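Long-range contact in putative S-adenosylmethionine-dependent methyltransferase (Bacteroides thetaiotaomicron, PDB 1WYZ), which probably acts as an S-adenosylmethionine-dependent methyltransferase of the RsmI-like family: residues R151-Y163 with M181-T193. Residues are numbered along the deposited sequence; the frame is centred on the assembly and turned at random.
Sequences RAKKLKTLEQRVY and MIEDILQNCRPQT
Leu155 meets Met181, a selenomethionine, tip to tip where segments 151-163 and 181-188 of helices 150-165 and 178-188 cross at -60° on one face of the mixed sheet. Helix 150-165 is the helix of a beta-alpha-beta crossover between the parallel strands 138-143 and 168-173. As a knob, Leu155 enters a hole formed by Met181, Asp184, Ile185 and Asn188; its CD1 lies 3.5 Å from Met181 CE, and Phe171 of the sheet backs Leu155 and Ile185. At one end of the contact the Arg151 guanidinium stands almost perpendicular to the Asp184 carboxylate. In this salt bridge Arg151 NH2 donates to the anti lone pair of Asp184 OD2 at 2.6 Å, and NE adds a weak bond to the same oxygen. Arg151 NH1 forms a salt bridge with Glu173, and Met181 SE lies over one guanidinium face, offset toward its rim. A leucine in place of Arg151 would probably leave Asp184 and Glu173 without the cation they share and Met181 SE without its flat neighbour. Midway, Lys156 NZ donates a hydrogen bond to Asn188 O, at the end of the helix, at 2.9 Å. Beyond it, Glu159 extends from a CG anti to its backbone N (chi1 -175°) and brings its buried carboxylate to the loop after Asn188. The syn lone pair of Glu159 OE2 accepts Arg190 N at 2.7 Å, and the N-H points nearly straight at it (161°). OE2 also accepts from Thr193 OG1, at a modelled separation too short to trust in detail. The Thr193 hydroxyl is in turn an acceptor, lying in plane at the edge of the Tyr163 ring, 2.9 Å between Tyr163 OH and Thr193 OG1.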
ATOM      1  N   ARG A 151     -18.402 -16.194   9.181  1.00 50.30           N
ATOM      2  CA  ARG A 151     -17.867 -15.622   7.954  1.00 48.57           C
ATOM      3  C   ARG A 151     -18.943 -14.802   7.256  1.00 48.25           C
ATOM      4  O   ARG A 151     -18.652 -13.826   6.566  1.00 48.12           O
ATOM      5  CB  ARG A 151     -17.361 -16.734   7.033  1.00 41.81           C
ATOM      6  CG  ARG A 151     -16.614 -16.221   5.824  1.00 40.43           C
ATOM      7  CD  ARG A 151     -15.516 -17.171   5.424  1.00 37.91           C
ATOM      8  NE  ARG A 151     -15.769 -17.763   4.119  1.00 36.62           N
ATOM      9  CZ  ARG A 151     -14.906 -18.541   3.476  1.00 37.98           C
ATOM     10  NH1 ARG A 151     -13.728 -18.828   4.023  1.00 38.16           N
ATOM     11  NH2 ARG A 151     -15.211 -19.011   2.276  1.00 38.92           N
ATOM     12  N   ALA A 152     -20.193 -15.207   7.437  1.00 43.14           N
ATOM     13  CA  ALA A 152     -21.309 -14.491   6.845  1.00 42.33           C
ATOM     14  C   ALA A 152     -21.508 -13.210   7.643  1.00 42.24           C
ATOM     15  O   ALA A 152     -21.843 -12.170   7.087  1.00 42.35           O
ATOM     16  CB  ALA A 152     -22.559 -15.345   6.897  1.00 37.74           C
ATOM     17  N   LYS A 153     -21.300 -13.295   8.954  1.00 53.87           N
ATOM     18  CA  LYS A 153     -21.446 -12.132   9.814  1.00 53.84           C
ATOM     19  C   LYS A 153     -20.442 -11.088   9.368  1.00 52.38           C
ATOM     20  O   LYS A 153     -20.787  -9.928   9.153  1.00 50.98           O
ATOM     21  CB  LYS A 153     -21.175 -12.485  11.283  1.00 71.30           C
ATOM     22  CG  LYS A 153     -22.339 -13.137  12.025  1.00 74.10           C
ATOM     23  CD  LYS A 153     -22.115 -13.114  13.537  1.00 77.02           C
ATOM     24  CE  LYS A 153     -22.104 -11.688  14.091  1.00 78.10           C
ATOM     25  NZ  LYS A 153     -23.446 -11.040  14.043  1.00 80.63           N
ATOM     26  N   LYS A 154     -19.196 -11.523   9.220  1.00 39.94           N
ATOM     27  CA  LYS A 154     -18.113 -10.639   8.818  1.00 39.47           C
ATOM     28  C   LYS A 154     -18.388  -9.969   7.472  1.00 37.53           C
ATOM     29  O   LYS A 154     -18.366  -8.741   7.381  1.00 38.01           O
ATOM     30  CB  LYS A 154     -16.788 -11.417   8.782  1.00 41.66           C
ATOM     31  CG  LYS A 154     -15.538 -10.553   8.736  1.00 43.48           C
ATOM     32  CD  LYS A 154     -15.527  -9.553   9.875  1.00 47.62           C
ATOM     33  CE  LYS A 154     -14.145  -8.965  10.057  1.00 49.95           C
ATOM     34  NZ  LYS A 154     -13.655  -8.407   8.773  1.00 54.44           N
ATOM     35  N   LEU A 155     -18.652 -10.764   6.436  1.00 42.88           N
ATOM     36  CA  LEU A 155     -18.943 -10.224   5.101  1.00 42.96           C
ATOM     37  C   LEU A 155     -20.073  -9.206   5.187  1.00 44.01           C
ATOM     38  O   LEU A 155     -20.010  -8.134   4.586  1.00 44.64           O
ATOM     39  CB  LEU A 155     -19.359 -11.346   4.136  1.00 31.75           C
ATOM     40  CG  LEU A 155     -18.334 -12.441   3.809  1.00 30.84           C
ATOM     41  CD1 LEU A 155     -19.022 -13.641   3.165  1.00 25.49           C
ATOM     42  CD2 LEU A 155     -17.261 -11.864   2.898  1.00 29.17           C
ATOM     43  N   LYS A 156     -21.103  -9.549   5.952  1.00 38.95           N
ATOM     44  CA  LYS A 156     -22.269  -8.693   6.121  1.00 39.94           C
ATOM     45  C   LYS A 156     -21.909  -7.347   6.766  1.00 38.33           C
ATOM     46  O   LYS A 156     -22.435  -6.306   6.371  1.00 35.56           O
ATOM     47  CB  LYS A 156     -23.307  -9.427   6.973  1.00 74.36           C
ATOM     48  CG  LYS A 156     -24.746  -9.071   6.664  1.00 80.25           C
ATOM     49  CD  LYS A 156     -25.192  -9.630   5.319  1.00 85.23           C
ATOM     50  CE  LYS A 156     -26.670  -9.320   5.058  1.00 87.30           C
ATOM     51  NZ  LYS A 156     -27.101  -9.725   3.689  1.00 90.97           N
ATOM     52  N   THR A 157     -21.006  -7.378   7.749  1.00 38.80           N
ATOM     53  CA  THR A 157     -20.581  -6.170   8.456  1.00 36.20           C
ATOM     54  C   THR A 157     -19.670  -5.332   7.579  1.00 34.80           C
ATOM     55  O   THR A 157     -19.790  -4.106   7.539  1.00 33.41           O
ATOM     56  CB  THR A 157     -19.828  -6.504   9.772  1.00 42.51           C
ATOM     57  OG1 THR A 157     -20.619  -7.389  10.572  1.00 42.05           O
ATOM     58  CG2 THR A 157     -19.576  -5.238  10.573  1.00 43.19           C
ATOM     59  N   LEU A 158     -18.747  -5.988   6.884  1.00 33.46           N
ATOM     60  CA  LEU A 158     -17.844  -5.269   5.993  1.00 32.77           C
ATOM     61  C   LEU A 158     -18.707  -4.503   5.006  1.00 32.87           C
ATOM     62  O   LEU A 158     -18.549  -3.288   4.829  1.00 32.18           O
ATOM     63  CB  LEU A 158     -16.949  -6.249   5.236  1.00 41.61           C
ATOM     64  CG  LEU A 158     -15.501  -6.459   5.679  1.00 41.97           C
ATOM     65  CD1 LEU A 158     -15.357  -6.360   7.188  1.00 41.14           C
ATOM     66  CD2 LEU A 158     -15.050  -7.827   5.192  1.00 41.26           C
ATOM     67  N   GLU A 159     -19.643  -5.230   4.392  1.00 38.90           N
ATOM     68  CA  GLU A 159     -20.555  -4.663   3.402  1.00 38.20           C
ATOM     69  C   GLU A 159     -21.321  -3.458   3.951  1.00 39.14           C
ATOM     70  O   GLU A 159     -21.437  -2.431   3.279  1.00 38.04           O
ATOM     71  CB  GLU A 159     -21.525  -5.742   2.901  1.00 34.93           C
ATOM     72  CG  GLU A 159     -22.446  -5.277   1.776  1.00 34.77           C
ATOM     73  CD  GLU A 159     -23.258  -6.409   1.147  1.00 36.09           C
ATOM     74  OE1 GLU A 159     -23.779  -7.268   1.897  1.00 36.08           O
ATOM     75  OE2 GLU A 159     -23.389  -6.427  -0.101  1.00 33.70           O
ATOM     76  N   GLN A 160     -21.827  -3.571   5.176  1.00 38.62           N
ATOM     77  CA  GLN A 160     -22.566  -2.458   5.766  1.00 41.36           C
ATOM     78  C   GLN A 160     -21.641  -1.242   5.908  1.00 41.78           C
ATOM     79  O   GLN A 160     -22.044  -0.111   5.624  1.00 39.72           O
ATOM     80  CB  GLN A 160     -23.169  -2.868   7.120  1.00 42.95           C
ATOM     81  CG  GLN A 160     -24.381  -3.802   6.981  1.00 48.12           C
ATOM     82  CD  GLN A 160     -24.829  -4.417   8.302  1.00 49.27           C
ATOM     83  OE1 GLN A 160     -24.014  -4.964   9.047  1.00 51.71           O
ATOM     84  NE2 GLN A 160     -26.125  -4.342   8.589  1.00 48.93           N
ATOM     85  N   ARG A 161     -20.397  -1.482   6.322  1.00 39.74           N
ATOM     86  CA  ARG A 161     -19.430  -0.402   6.481  1.00 42.38           C
ATOM     87  C   ARG A 161     -19.145   0.254   5.130  1.00 40.79           C
ATOM     88  O   ARG A 161     -18.865   1.455   5.048  1.00 37.45           O
ATOM     89  CB  ARG A 161     -18.128  -0.932   7.097  1.00 62.65           C
ATOM     90  CG  ARG A 161     -18.024  -0.708   8.596  1.00 67.33           C
ATOM     91  CD  ARG A 161     -16.731  -1.280   9.141  1.00 71.36           C
ATOM     92  NE  ARG A 161     -16.484  -0.918  10.535  1.00 73.78           N
ATOM     93  CZ  ARG A 161     -15.415  -1.313  11.221  1.00 75.69           C
ATOM     94  NH1 ARG A 161     -14.503  -2.083  10.644  1.00 76.25           N
ATOM     95  NH2 ARG A 161     -15.249  -0.930  12.479  1.00 77.00           N
ATOM     96  N   VAL A 162     -19.216  -0.546   4.075  1.00 48.52           N
ATOM     97  CA  VAL A 162     -18.990  -0.033   2.733  1.00 47.93           C
ATOM     98  C   VAL A 162     -19.842   1.210   2.475  1.00 47.22           C
ATOM     99  O   VAL A 162     -19.344   2.240   2.021  1.00 46.83           O
ATOM    100  CB  VAL A 162     -19.368  -1.071   1.676  1.00 41.08           C
ATOM    101  CG1 VAL A 162     -19.177  -0.489   0.292  1.00 39.48           C
ATOM    102  CG2 VAL A 162     -18.530  -2.323   1.860  1.00 44.86           C
ATOM    103  N   TYR A 163     -21.135   1.085   2.763  1.00 42.50           N
ATOM    104  CA  TYR A 163     -22.104   2.152   2.566  1.00 39.86           C
ATOM    105  C   TYR A 163     -22.156   3.130   3.724  1.00 41.36           C
ATOM    106  O   TYR A 163     -22.540   4.280   3.547  1.00 42.43           O
ATOM    107  CB  TYR A 163     -23.482   1.544   2.383  1.00 30.67           C
ATOM    108  CG  TYR A 163     -23.578   0.611   1.215  1.00 28.79           C
ATOM    109  CD1 TYR A 163     -23.852   1.094  -0.062  1.00 27.45           C
ATOM    110  CD2 TYR A 163     -23.425  -0.764   1.383  1.00 27.75           C
ATOM    111  CE1 TYR A 163     -23.979   0.222  -1.161  1.00 25.80           C
ATOM    112  CE2 TYR A 163     -23.550  -1.646   0.293  1.00 27.77           C
ATOM    113  CZ  TYR A 163     -23.828  -1.138  -0.972  1.00 26.43           C
ATOM    114  OH  TYR A 163     -23.943  -1.980  -2.044  1.00 28.50           O
HETATM  115  N   MSE A 181     -14.982 -19.158  -1.126  1.00 46.98           N
HETATM  116  CA  MSE A 181     -15.184 -17.779  -0.694  1.00 44.96           C
HETATM  117  C   MSE A 181     -16.114 -17.044  -1.660  1.00 42.88           C
HETATM  118  O   MSE A 181     -17.103 -16.458  -1.224  1.00 40.41           O
HETATM  119  CB  MSE A 181     -13.848 -17.039  -0.589  1.00 56.17           C
HETATM  120  CG  MSE A 181     -13.984 -15.550  -0.254  1.00 58.88           C
HETATM  121 SE   MSE A 181     -14.571 -15.155   1.568  1.00 63.55          SE
HETATM  122  CE  MSE A 181     -16.478 -15.110   1.325  1.00 59.81           C
ATOM    123  N   ILE A 182     -15.821 -17.081  -2.960  1.00 42.08           N
ATOM    124  CA  ILE A 182     -16.689 -16.399  -3.912  1.00 42.14           C
ATOM    125  C   ILE A 182     -18.130 -16.876  -3.736  1.00 40.64           C
ATOM    126  O   ILE A 182     -19.072 -16.089  -3.842  1.00 39.72           O
ATOM    127  CB  ILE A 182     -16.232 -16.600  -5.395  1.00 86.05           C
ATOM    128  CG1 ILE A 182     -16.099 -18.091  -5.724  1.00 90.07           C
ATOM    129  CG2 ILE A 182     -14.919 -15.863  -5.646  1.00 85.72           C
ATOM    130  CD1 ILE A 182     -17.393 -18.756  -6.146  1.00 65.41           C
ATOM    131  N   GLU A 183     -18.298 -18.162  -3.446  1.00 38.85           N
ATOM    132  CA  GLU A 183     -19.624 -18.724  -3.232  1.00 37.41           C
ATOM    133  C   GLU A 183     -20.227 -18.012  -2.036  1.00 34.56           C
ATOM    134  O   GLU A 183     -21.392 -17.635  -2.062  1.00 33.67           O
ATOM    135  CB  GLU A 183     -19.549 -20.233  -2.953  1.00 64.44           C
ATOM    136  CG  GLU A 183     -20.868 -20.861  -2.503  1.00 67.50           C
ATOM    137  CD  GLU A 183     -21.897 -20.973  -3.624  1.00 71.08           C
ATOM    138  OE1 GLU A 183     -21.838 -20.163  -4.581  1.00 69.50           O
ATOM    139  OE2 GLU A 183     -22.775 -21.866  -3.537  1.00 70.73           O
ATOM    140  N   ASP A 184     -19.428 -17.817  -0.990  1.00 34.76           N
ATOM    141  CA  ASP A 184     -19.914 -17.134   0.210  1.00 34.27           C
ATOM    142  C   ASP A 184     -20.258 -15.652  -0.004  1.00 33.15           C
ATOM    143  O   ASP A 184     -21.259 -15.158   0.534  1.00 30.52           O
ATOM    144  CB  ASP A 184     -18.907 -17.258   1.358  1.00 46.28           C
ATOM    145  CG  ASP A 184     -18.923 -18.629   2.000  1.00 47.81           C
ATOM    146  OD1 ASP A 184     -20.024 -19.173   2.209  1.00 48.20           O
ATOM    147  OD2 ASP A 184     -17.833 -19.159   2.303  1.00 48.46           O
ATOM    148  N   ILE A 185     -19.436 -14.954  -0.785  1.00 34.37           N
ATOM    149  CA  ILE A 185     -19.667 -13.544  -1.048  1.00 36.34           C
ATOM    150  C   ILE A 185     -20.996 -13.313  -1.765  1.00 38.68           C
ATOM    151  O   ILE A 185     -21.774 -12.430  -1.384  1.00 38.10           O
ATOM    152  CB  ILE A 185     -18.502 -12.947  -1.876  1.00 35.78           C
ATOM    153  CG1 ILE A 185     -17.204 -13.087  -1.078  1.00 34.19           C
ATOM    154  CG2 ILE A 185     -18.772 -11.473  -2.202  1.00 34.64           C
ATOM    155  CD1 ILE A 185     -16.930 -12.052  -0.040  1.00 48.01           C
ATOM    156  N   LEU A 186     -21.271 -14.130  -2.779  1.00 44.82           N
ATOM    157  CA  LEU A 186     -22.497 -13.996  -3.559  1.00 46.43           C
ATOM    158  C   LEU A 186     -23.756 -14.536  -2.882  1.00 46.90           C
ATOM    159  O   LEU A 186     -24.877 -14.264  -3.326  1.00 46.45           O
ATOM    160  CB  LEU A 186     -22.307 -14.641  -4.932  1.00 87.18           C
ATOM    161  CG  LEU A 186     -21.893 -16.114  -4.982  1.00 90.21           C
ATOM    162  CD1 LEU A 186     -23.126 -17.001  -4.802  1.00 90.80           C
ATOM    163  CD2 LEU A 186     -21.220 -16.399  -6.329  1.00 91.47           C
ATOM    164  N   GLN A 187     -23.582 -15.298  -1.809  1.00 40.75           N
ATOM    165  CA  GLN A 187     -24.734 -15.808  -1.085  1.00 41.14           C
ATOM    166  C   GLN A 187     -25.163 -14.784  -0.041  1.00 39.64           C
ATOM    167  O   GLN A 187     -26.351 -14.497   0.106  1.00 40.50           O
ATOM    168  CB  GLN A 187     -24.411 -17.130  -0.390  1.00 54.04           C
ATOM    169  CG  GLN A 187     -24.181 -18.275  -1.345  1.00 55.91           C
ATOM    170  CD  GLN A 187     -25.397 -18.551  -2.186  1.00 56.77           C
ATOM    171  OE1 GLN A 187     -25.294 -19.102  -3.278  1.00 58.37           O
ATOM    172  NE2 GLN A 187     -26.566 -18.174  -1.678  1.00 55.55           N
ATOM    173  N   ASN A 188     -24.186 -14.210   0.656  1.00 44.08           N
ATOM    174  CA  ASN A 188     -24.450 -13.234   1.716  1.00 42.57           C
ATOM    175  C   ASN A 188     -24.475 -11.750   1.346  1.00 41.82           C
ATOM    176  O   ASN A 188     -25.077 -10.947   2.061  1.00 42.43           O
ATOM    177  CB  ASN A 188     -23.442 -13.430   2.851  1.00 41.51           C
ATOM    178  CG  ASN A 188     -23.327 -14.874   3.281  1.00 40.38           C
ATOM    179  OD1 ASN A 188     -22.516 -15.631   2.739  1.00 39.09           O
ATOM    180  ND2 ASN A 188     -24.151 -15.273   4.242  1.00 37.84           N
ATOM    181  N   CYS A 189     -23.831 -11.376   0.246  1.00 37.12           N
ATOM    182  CA  CYS A 189     -23.794  -9.972  -0.144  1.00 34.40           C
ATOM    183  C   CYS A 189     -24.936  -9.552  -1.050  1.00 34.54           C
ATOM    184  O   CYS A 189     -25.576 -10.394  -1.688  1.00 31.94           O
ATOM    185  CB  CYS A 189     -22.453  -9.646  -0.798  1.00 40.28           C
ATOM    186  SG  CYS A 189     -21.061  -9.695   0.386  1.00 42.01           S
ATOM    187  N   ARG A 190     -25.192  -8.242  -1.092  1.00 38.97           N
ATOM    188  CA  ARG A 190     -26.266  -7.686  -1.907  1.00 38.30           C
ATOM    189  C   ARG A 190     -25.963  -7.849  -3.377  1.00 36.21           C
ATOM    190  O   ARG A 190     -24.806  -7.929  -3.777  1.00 34.73           O
ATOM    191  CB  ARG A 190     -26.450  -6.186  -1.647  1.00 59.78           C
ATOM    192  CG  ARG A 190     -26.829  -5.778  -0.241  1.00 64.24           C
ATOM    193  CD  ARG A 190     -27.284  -4.330  -0.262  1.00 68.25           C
ATOM    194  NE  ARG A 190     -27.209  -3.726   1.061  1.00 76.15           N
ATOM    195  CZ  ARG A 190     -26.078  -3.592   1.749  1.00 77.71           C
ATOM    196  NH1 ARG A 190     -24.938  -4.022   1.226  1.00 80.84           N
ATOM    197  NH2 ARG A 190     -26.084  -3.030   2.953  1.00 76.97           N
ATOM    198  N   PRO A 191     -27.005  -7.884  -4.212  1.00 35.28           N
ATOM    199  CA  PRO A 191     -26.772  -8.035  -5.652  1.00 35.14           C
ATOM    200  C   PRO A 191     -26.086  -6.833  -6.324  1.00 36.31           C
ATOM    201  O   PRO A 191     -25.355  -7.000  -7.309  1.00 35.59           O
ATOM    202  CB  PRO A 191     -28.175  -8.325  -6.205  1.00 25.05           C
ATOM    203  CG  PRO A 191     -29.087  -7.689  -5.208  1.00 26.96           C
ATOM    204  CD  PRO A 191     -28.434  -7.994  -3.887  1.00 25.22           C
ATOM    205  N   GLN A 192     -26.291  -5.631  -5.786  1.00 36.43           N
ATOM    206  CA  GLN A 192     -25.681  -4.443  -6.384  1.00 37.78           C
ATOM    207  C   GLN A 192     -24.300  -4.073  -5.845  1.00 37.03           C
ATOM    208  O   GLN A 192     -23.582  -3.271  -6.450  1.00 35.92           O
ATOM    209  CB  GLN A 192     -26.633  -3.248  -6.276  1.00 48.28           C
ATOM    210  CG  GLN A 192     -27.863  -3.374  -7.188  1.00 52.52           C
ATOM    211  CD  GLN A 192     -27.487  -3.559  -8.657  1.00 54.53           C
ATOM    212  OE1 GLN A 192     -28.355  -3.725  -9.521  1.00 58.32           O
ATOM    213  NE2 GLN A 192     -26.190  -3.527  -8.946  1.00 54.01           N
ATOM    214  N   THR A 193     -23.924  -4.655  -4.708  1.00 32.53           N
ATOM    215  CA  THR A 193     -22.612  -4.387  -4.135  1.00 29.20           C
ATOM    216  C   THR A 193     -21.611  -4.839  -5.200  1.00 30.13           C
ATOM    217  O   THR A 193     -21.890  -5.780  -5.955  1.00 29.02           O
ATOM    218  CB  THR A 193     -22.388  -5.212  -2.845  1.00 27.80           C
ATOM    219  OG1 THR A 193     -23.347  -4.830  -1.847  1.00 26.92           O
ATOM    220  CG2 THR A 193     -20.987  -4.992  -2.306  1.00 25.63           C
TER